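Local coordinates for protein mandelate racemase/muconate lactonizing enzyme/Enolase superfamily (Rhodobacter sphaeroides, PDB 2HZG) that belongs to the mandelate racemase/muconate lactonizing enzyme branch of the enolase superfamily, with a barrel domain that holds a sodium ion at three acidic side chains, at residues L235-G243 with H264-G272; D277-K288 with L312-A320. One frame throughout, in Å; residues are numbered along the deposited sequence.

Contact 1: L235-G243 with H264-G272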
loop_
_atom_site.group_PDB
_atom_site.type_symbol
_atom_site.label_atom_id
_atom_site.label_comp_id
_atom_site.label_asym_id
_atom_site.label_seq_id
_atom_site.Cartn_x
_atom_site.Cartn_y
_atom_site.Cartn_z
ATOM N N LEU A 235 -2.758 -1.276 -14.555
ATOM C CA LEU A 235 -2.460 -0.236 -15.530
ATOM C C LEU A 235 -2.638 -0.712 -16.971
ATOM O O LEU A 235 -3.102 0.041 -17.825
ATOM C CB LEU A 235 -1.042 0.304 -15.325
ATOM C CG LEU A 235 -0.713 0.739 -13.894
ATOM C CD1 LEU A 235 0.755 1.130 -13.790
ATOM C CD2 LEU A 235 -1.658 1.847 -13.380
ATOM N N ALA A 236 -2.268 -1.961 -17.226
ATOM C CA ALA A 236 -2.443 -2.557 -18.549
ATOM C C ALA A 236 -3.941 -2.680 -18.898
ATOM O O ALA A 236 -4.336 -2.418 -20.034
ATOM C CB ALA A 236 -1.725 -3.913 -18.636
ATOM N N ALA A 237 -4.758 -3.060 -17.914
ATOM C CA ALA A 237 -6.219 -3.065 -18.085
ATOM C C ALA A 237 -6.749 -1.661 -18.467
ATOM O O ALA A 237 -7.549 -1.530 -19.408
ATOM C CB ALA A 237 -6.908 -3.595 -16.842
ATOM N N HIS A 238 -6.310 -0.628 -17.746
ATOM C CA HIS A 238 -6.657 0.771 -18.057
ATOM C C HIS A 238 -6.291 1.148 -19.495
ATOM O O HIS A 238 -7.108 1.717 -20.236
ATOM C CB HIS A 238 -5.947 1.730 -17.094
ATOM C CG HIS A 238 -6.598 1.853 -15.753
ATOM N ND1 HIS A 238 -6.412 0.930 -14.745
ATOM C CD2 HIS A 238 -7.404 2.814 -15.238
ATOM C CE1 HIS A 238 -7.080 1.314 -13.671
ATOM N NE2 HIS A 238 -7.681 2.458 -13.940
ATOM N N ALA A 239 -5.051 0.835 -19.879
ATOM C CA ALA A 239 -4.558 1.117 -21.218
ATOM C C ALA A 239 -5.376 0.361 -22.274
ATOM O O ALA A 239 -5.722 0.926 -23.304
ATOM C CB ALA A 239 -3.038 0.758 -21.338
ATOM N N ALA A 240 -5.661 -0.914 -22.029
ATOM C CA ALA A 240 -6.510 -1.701 -22.959
ATOM C C ALA A 240 -7.892 -1.050 -23.158
ATOM O O ALA A 240 -8.358 -0.895 -24.285
ATOM C CB ALA A 240 -6.651 -3.148 -22.472
ATOM N N LEU A 241 -8.536 -0.655 -22.066
ATOM C CA LEU A 241 -9.838 0.001 -22.131
ATOM C C LEU A 241 -9.783 1.314 -22.923
ATOM O O LEU A 241 -10.646 1.580 -23.773
ATOM C CB LEU A 241 -10.388 0.254 -20.717
ATOM C CG LEU A 241 -11.876 0.655 -20.633
ATOM C CD1 LEU A 241 -12.778 -0.454 -21.190
ATOM C CD2 LEU A 241 -12.263 0.979 -19.187
ATOM N N ALA A 242 -8.774 2.130 -22.633
ATOM C CA ALA A 242 -8.578 3.403 -23.306
ATOM C C ALA A 242 -8.321 3.252 -24.812
ATOM O O ALA A 242 -8.562 4.186 -25.560
ATOM C CB ALA A 242 -7.437 4.176 -22.649
ATOM N N GLY A 243 -7.832 2.091 -25.244
ATOM C CA GLY A 243 -7.523 1.862 -26.661
ATOM C C GLY A 243 -8.687 1.349 -27.496
ATOM O O GLY A 243 -8.530 1.100 -28.681
ATOM N N HIS A 264 2.705 6.402 -12.745
ATOM C CA HIS A 264 2.532 5.179 -13.538
ATOM C C HIS A 264 1.183 5.109 -14.228
ATOM O O HIS A 264 1.094 4.681 -15.383
ATOM C CB HIS A 264 2.747 3.934 -12.679
ATOM C CG HIS A 264 4.146 3.798 -12.162
ATOM N ND1 HIS A 264 4.474 2.972 -11.109
ATOM C CD2 HIS A 264 5.300 4.386 -12.553
ATOM C CE1 HIS A 264 5.772 3.056 -10.874
ATOM N NE2 HIS A 264 6.293 3.918 -11.729
ATOM N N LEU A 265 0.129 5.513 -13.520
ATOM C CA LEU A 265 -1.193 5.600 -14.140
ATOM C C LEU A 265 -1.187 6.550 -15.328
ATOM O O LEU A 265 -1.736 6.214 -16.385
ATOM C CB LEU A 265 -2.272 6.012 -13.113
ATOM C CG LEU A 265 -3.722 5.936 -13.604
ATOM C CD1 LEU A 265 -4.161 4.506 -13.961
ATOM C CD2 LEU A 265 -4.608 6.519 -12.505
ATOM N N MET A 266 -0.556 7.718 -15.182
ATOM C CA MET A 266 -0.436 8.638 -16.340
ATOM C C MET A 266 0.400 8.054 -17.473
ATOM O O MET A 266 0.009 8.136 -18.638
ATOM C CB MET A 266 0.117 9.995 -15.942
ATOM C CG MET A 266 -0.794 10.739 -14.979
ATOM S SD MET A 266 -0.189 12.397 -14.611
ATOM C CE MET A 266 1.141 12.042 -13.476
ATOM N N ASP A 267 1.533 7.451 -17.122
ATOM C CA ASP A 267 2.457 6.948 -18.140
ATOM C C ASP A 267 2.063 5.627 -18.799
ATOM O O ASP A 267 2.337 5.454 -19.971
ATOM C CB ASP A 267 3.891 6.891 -17.610
ATOM C CG ASP A 267 4.490 8.277 -17.448
ATOM O OD1 ASP A 267 3.984 9.229 -18.078
ATOM O OD2 ASP A 267 5.431 8.427 -16.659
ATOM N N TYR A 268 1.443 4.709 -18.055
ATOM C CA TYR A 268 1.065 3.410 -18.603
ATOM C C TYR A 268 -0.460 3.196 -18.738
ATOM O O TYR A 268 -0.901 2.334 -19.488
ATOM C CB TYR A 268 1.686 2.301 -17.757
ATOM C CG TYR A 268 3.197 2.435 -17.674
ATOM C CD1 TYR A 268 3.998 2.097 -18.764
ATOM C CD2 TYR A 268 3.818 2.919 -16.521
ATOM C CE1 TYR A 268 5.374 2.229 -18.718
ATOM C CE2 TYR A 268 5.214 3.055 -16.454
ATOM C CZ TYR A 268 5.978 2.695 -17.571
ATOM O OH TYR A 268 7.353 2.807 -17.560
ATOM N N GLY A 269 -1.255 3.961 -17.993
ATOM C CA GLY A 269 -2.693 3.708 -17.925
ATOM C C GLY A 269 -3.487 4.395 -19.001
ATOM O O GLY A 269 -4.654 4.086 -19.186
ATOM N N ARG A 270 -2.872 5.360 -19.694
ATOM C CA ARG A 270 -3.547 6.090 -20.785
ATOM C C ARG A 270 -4.797 6.832 -20.265
ATOM O O ARG A 270 -5.819 6.939 -20.956
ATOM C CB ARG A 270 -3.920 5.133 -21.946
ATOM C CG ARG A 270 -2.736 4.486 -22.673
ATOM C CD ARG A 270 -3.246 3.679 -23.883
ATOM N NE ARG A 270 -3.977 4.525 -24.839
ATOM C CZ ARG A 270 -4.438 4.107 -26.017
ATOM N NH1 ARG A 270 -4.249 2.841 -26.400
ATOM N NH2 ARG A 270 -5.084 4.949 -26.816
ATOM N N ILE A 271 -4.723 7.322 -19.031
ATOM C CA ILE A 271 -5.802 8.139 -18.476
ATOM C C ILE A 271 -5.764 9.560 -19.043
ATOM O O ILE A 271 -4.693 10.089 -19.363
ATOM C CB ILE A 271 -5.781 8.204 -16.925
ATOM C CG1 ILE A 271 -4.368 8.552 -16.416
ATOM C CG2 ILE A 271 -6.309 6.898 -16.332
ATOM C CD1 ILE A 271 -4.368 9.302 -15.045
ATOM N N GLY A 272 -6.946 10.161 -19.154
ATOM C CA GLY A 272 -7.076 11.557 -19.522
ATOM C C GLY A 272 -7.166 12.502 -18.343
ATOM O O GLY A 272 -6.953 13.703 -18.507
#
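The imidazole of H238 receives L265 on one face: CD1 of L265 stands 4.0 Å from the centroid of the H238 ring, 13° off its normal, a CH-pi contact over the ring centre. ND1 of the same ring is hydrogen-bonded to the carbonyl oxygen of A234, one turn back, which helps fix its rotation, and F230 meets it edge to face. The guanidinium of R270 has the carbonyl oxygen of A242 and the amide nitrogen of G243 over one face. Its NH1 comes 3.4 Å from CA of G243, at the C-terminal end of helix 235-242. R270 adopts positive phi just after its helix; its CB lies 3.7 Å from CB of A242, and a bend at chi3 (59°) carries the guanidinium along the last turn of helix 235-242. L235 divides its branches between two partners: CD1 reaches CB of H264 at 3.6 Å, while CD2 meets CD1 of L265 at 3.7 Å. Between these groups the backbones come close, CA of A239 being 4.6 Å from CA of G269. No hydrogen bond spans the segments; apolar packing joins them, together with close backbone contacts such as A239 CA to G269 O at 3.6 Å. The short helical segments cross at -43°, with axes 9.4 Å apart. At the dimer interface, Y268 stacks on Y268 of the second subunit, and H264 NE2 is hydrogen-bonded to G233 O of that subunit. Inward, H238, A242 and, after helix 259-268, I271 pack on I250 of strand 249-252, which comes between the two helices in the chain.

Contact 2: D277-K288 with L312-A320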
loop_
_atom_site.group_PDB
_atom_site.type_symbol
_atom_site.label_atom_id
_atom_site.label_comp_id
_atom_site.label_asym_id
_atom_site.label_seq_id
_atom_site.Cartn_x
_atom_site.Cartn_y
_atom_site.Cartn_z
ATOM N N ASP A 277 -6.108 12.477 -4.116
ATOM C CA ASP A 277 -6.578 12.739 -2.783
ATOM C C ASP A 277 -5.378 13.073 -1.896
ATOM O O ASP A 277 -4.561 12.206 -1.616
ATOM C CB ASP A 277 -7.321 11.512 -2.238
ATOM C CG ASP A 277 -8.180 11.854 -1.049
ATOM O OD1 ASP A 277 -7.664 12.458 -0.100
ATOM O OD2 ASP A 277 -9.378 11.530 -1.037
ATOM N N CYS A 278 -5.271 14.329 -1.458
ATOM C CA CYS A 278 -4.198 14.723 -0.506
ATOM C C CYS A 278 -4.250 13.943 0.805
ATOM O O CYS A 278 -3.229 13.772 1.448
ATOM C CB CYS A 278 -4.231 16.222 -0.221
ATOM S SG CYS A 278 -3.651 17.093 -1.649
ATOM N N GLY A 279 -5.438 13.476 1.187
ATOM C CA GLY A 279 -5.612 12.650 2.388
ATOM C C GLY A 279 -5.124 11.207 2.274
ATOM O O GLY A 279 -5.195 10.453 3.252
ATOM N N ARG A 280 -4.616 10.816 1.101
ATOM C CA ARG A 280 -4.129 9.441 0.864
ATOM C C ARG A 280 -2.701 9.381 0.347
ATOM O O ARG A 280 -1.931 8.473 0.708
ATOM C CB ARG A 280 -5.015 8.724 -0.172
ATOM C CG ARG A 280 -6.417 8.467 0.283
ATOM C CD ARG A 280 -7.151 7.729 -0.803
ATOM N NE ARG A 280 -8.504 7.393 -0.387
ATOM C CZ ARG A 280 -9.509 7.127 -1.219
ATOM N NH1 ARG A 280 -9.330 7.155 -2.533
ATOM N NH2 ARG A 280 -10.703 6.839 -0.727
ATOM N N ILE A 281 -2.352 10.347 -0.490
ATOM C CA ILE A 281 -1.074 10.332 -1.198
ATOM C C ILE A 281 0.140 10.812 -0.372
ATOM O O ILE A 281 1.276 10.748 -0.868
ATOM C CB ILE A 281 -1.161 11.111 -2.542
ATOM C CG1 ILE A 281 -0.129 10.575 -3.544
ATOM C CG2 ILE A 281 -1.046 12.656 -2.320
ATOM C CD1 ILE A 281 -0.312 11.088 -4.950
ATOM N N GLY A 282 -0.085 11.269 0.861
ATOM C CA GLY A 282 1.005 11.815 1.671
ATOM C C GLY A 282 0.942 13.330 1.831
ATOM O O GLY A 282 1.911 13.951 2.267
ATOM N N GLY A 283 -0.201 13.929 1.472
ATOM C CA GLY A 283 -0.418 15.351 1.669
ATOM C C GLY A 283 -0.172 16.192 0.436
ATOM O O GLY A 283 -0.255 15.703 -0.692
ATOM N N LEU A 284 0.126 17.470 0.661
ATOM C CA LEU A 284 0.185 18.460 -0.420
ATOM C C LEU A 284 1.422 18.288 -1.286
ATOM O O LEU A 284 1.361 18.488 -2.496
ATOM C CB LEU A 284 0.149 19.888 0.149
ATOM C CG LEU A 284 -1.226 20.520 0.503
ATOM C CD1 LEU A 284 -2.188 19.590 1.213
ATOM C CD2 LEU A 284 -1.086 21.853 1.260
ATOM N N GLY A 285 2.541 17.955 -0.651
ATOM C CA GLY A 285 3.805 17.781 -1.363
ATOM C C GLY A 285 3.722 16.809 -2.528
ATOM O O GLY A 285 3.998 17.195 -3.664
ATOM N N PRO A 286 3.411 15.523 -2.246
ATOM C CA PRO A 286 3.298 14.521 -3.326
ATOM C C PRO A 286 2.233 14.900 -4.348
ATOM O O PRO A 286 2.437 14.693 -5.535
ATOM C CB PRO A 286 2.912 13.235 -2.583
ATOM C CG PRO A 286 3.460 13.453 -1.202
ATOM C CD PRO A 286 3.226 14.903 -0.923
ATOM N N ALA A 287 1.119 15.473 -3.883
ATOM C CA ALA A 287 0.059 15.906 -4.774
ATOM C C ALA A 287 0.521 16.994 -5.749
ATOM O O ALA A 287 0.235 16.927 -6.934
ATOM C CB ALA A 287 -1.130 16.389 -3.948
ATOM N N LYS A 288 1.232 18.000 -5.234
ATOM C CA LYS A 288 1.835 19.040 -6.057
ATOM C C LYS A 288 2.861 18.439 -7.037
ATOM O O LYS A 288 2.964 18.863 -8.192
ATOM C CB LYS A 288 2.510 20.079 -5.141
ATOM C CG LYS A 288 3.296 21.166 -5.850
ATOM C CD LYS A 288 2.423 22.093 -6.697
ATOM C CE LYS A 288 3.224 23.359 -7.138
ATOM N NZ LYS A 288 4.533 22.984 -7.765
ATOM N N LEU A 312 -11.361 19.125 1.244
ATOM C CA LEU A 312 -11.544 19.855 -0.021
ATOM C C LEU A 312 -10.472 20.914 -0.211
ATOM O O LEU A 312 -9.827 20.971 -1.247
ATOM C CB LEU A 312 -12.937 20.504 -0.124
ATOM C CG LEU A 312 -13.260 21.317 -1.396
ATOM C CD1 LEU A 312 -13.057 20.510 -2.723
ATOM C CD2 LEU A 312 -14.702 21.857 -1.287
ATOM N N SER A 313 -10.299 21.763 0.804
ATOM C CA SER A 313 -9.304 22.805 0.745
ATOM C C SER A 313 -7.946 22.187 0.449
ATOM O O SER A 313 -7.242 22.653 -0.441
ATOM C CB SER A 313 -9.255 23.579 2.067
ATOM O OG SER A 313 -8.041 24.308 2.097
ATOM N N ALA A 314 -7.596 21.114 1.168
ATOM C CA ALA A 314 -6.273 20.510 1.012
ATOM C C ALA A 314 -6.079 19.985 -0.394
ATOM O O ALA A 314 -5.036 20.195 -0.995
ATOM C CB ALA A 314 -6.049 19.405 2.040
ATOM N N SER A 315 -7.112 19.339 -0.941
ATOM C CA SER A 315 -6.982 18.723 -2.258
ATOM C C SER A 315 -7.094 19.729 -3.410
ATOM O O SER A 315 -6.760 19.399 -4.534
ATOM C CB SER A 315 -7.917 17.522 -2.416
ATOM O OG SER A 315 -7.437 16.373 -1.659
ATOM N N LEU A 316 -7.543 20.950 -3.118
ATOM C CA LEU A 316 -7.508 22.047 -4.100
ATOM C C LEU A 316 -6.130 22.707 -4.146
ATOM O O LEU A 316 -5.710 23.182 -5.201
ATOM C CB LEU A 316 -8.573 23.098 -3.792
ATOM C CG LEU A 316 -10.042 22.680 -3.937
ATOM C CD1 LEU A 316 -10.996 23.821 -3.584
ATOM C CD2 LEU A 316 -10.275 22.230 -5.351
ATOM N N GLN A 317 -5.428 22.735 -3.007
ATOM C CA GLN A 317 -4.115 23.405 -2.935
ATOM C C GLN A 317 -3.164 23.021 -4.087
ATOM O O GLN A 317 -2.600 23.902 -4.721
ATOM C CB GLN A 317 -3.413 23.184 -1.582
ATOM C CG GLN A 317 -4.221 23.532 -0.315
ATOM C CD GLN A 317 -4.553 25.016 -0.188
ATOM O OE1 GLN A 317 -3.831 25.887 -0.707
ATOM N NE2 GLN A 317 -5.655 25.309 0.488
ATOM N N PRO A 318 -2.997 21.710 -4.383
ATOM C CA PRO A 318 -1.973 21.335 -5.374
ATOM C C PRO A 318 -2.209 21.788 -6.816
ATOM O O PRO A 318 -1.294 21.682 -7.645
ATOM C CB PRO A 318 -1.986 19.804 -5.316
ATOM C CG PRO A 318 -2.614 19.487 -3.970
ATOM C CD PRO A 318 -3.662 20.509 -3.843
ATOM N N PHE A 319 -3.415 22.251 -7.138
ATOM C CA PHE A 319 -3.656 22.774 -8.480
ATOM C C PHE A 319 -4.288 24.160 -8.468
ATOM O O PHE A 319 -4.825 24.604 -9.480
ATOM C CB PHE A 319 -4.390 21.753 -9.405
ATOM C CG PHE A 319 -5.889 21.527 -9.117
ATOM C CD1 PHE A 319 -6.836 21.730 -10.137
ATOM C CD2 PHE A 319 -6.338 21.015 -7.889
ATOM C CE1 PHE A 319 -8.186 21.471 -9.935
ATOM C CE2 PHE A 319 -7.684 20.772 -7.660
ATOM C CZ PHE A 319 -8.630 20.995 -8.696
ATOM N N ALA A 320 -4.177 24.850 -7.326
ATOM C CA ALA A 320 -4.733 26.195 -7.154
ATOM C C ALA A 320 -4.224 27.145 -8.242
ATOM O O ALA A 320 -4.982 27.923 -8.807
ATOM C CB ALA A 320 -4.381 26.747 -5.771
#
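The backbone N of C278 donates a hydrogen bond to OG of S315 at 3.0 Å and 158°. It ties the start of the weakly bonded turn 278-281 to helix 309-316. D277 caps the same turn through a weak bond from G279 N to its OD1, while its OD2 is bonded to H304. Next to the polar link the contact becomes apolar. With SG anti to its own carbonyl carbon (chi1 -72°), C278 places the sulfur 3.5 Å from CG of P318. A287 CB presses on the same P318 CG from nearby, at 3.4 Å, tighter than usual carbon packing. L284 lays its two methyls against A314 and Q317: CD1 rests 4.0 Å from CB of A314, and CD2 lies 3.9 Å from CG of Q317. The amide of Q317 is turned back along its own segment, where NE2 donates to S313 OG at 3.0 Å with the oxygen in the amide plane; S313 OG is also hydrogen-bonded to L362 O. A287 and P318 both pack on Y301 of strand 300-303, while L284 and A314 touch M108 of helix 99-118, leaving the contact buried between barrel sheet and helices.

Both contacts belong to the parallel-stranded barrel of the enolase C-terminal fold and follow one another along the chain, contact 1 closing before contact 2 opens. Their centres are about 22 Å apart and their nearest atoms about 8 Å, without touching. Strand 273-276 runs directly from the end of one to the start of the other, and helix 284-297, which begins in contact 2, also packs against M266 of helix 259-268. The centre of contact 1 lies about 21 Å, that of contact 2 about 8 Å, from the centre of the chain. Contact 1 thus sits on the dimer side, whereas contact 2 is buried near the metal site, the D277 side chain being about 8 Å from a sodium ion.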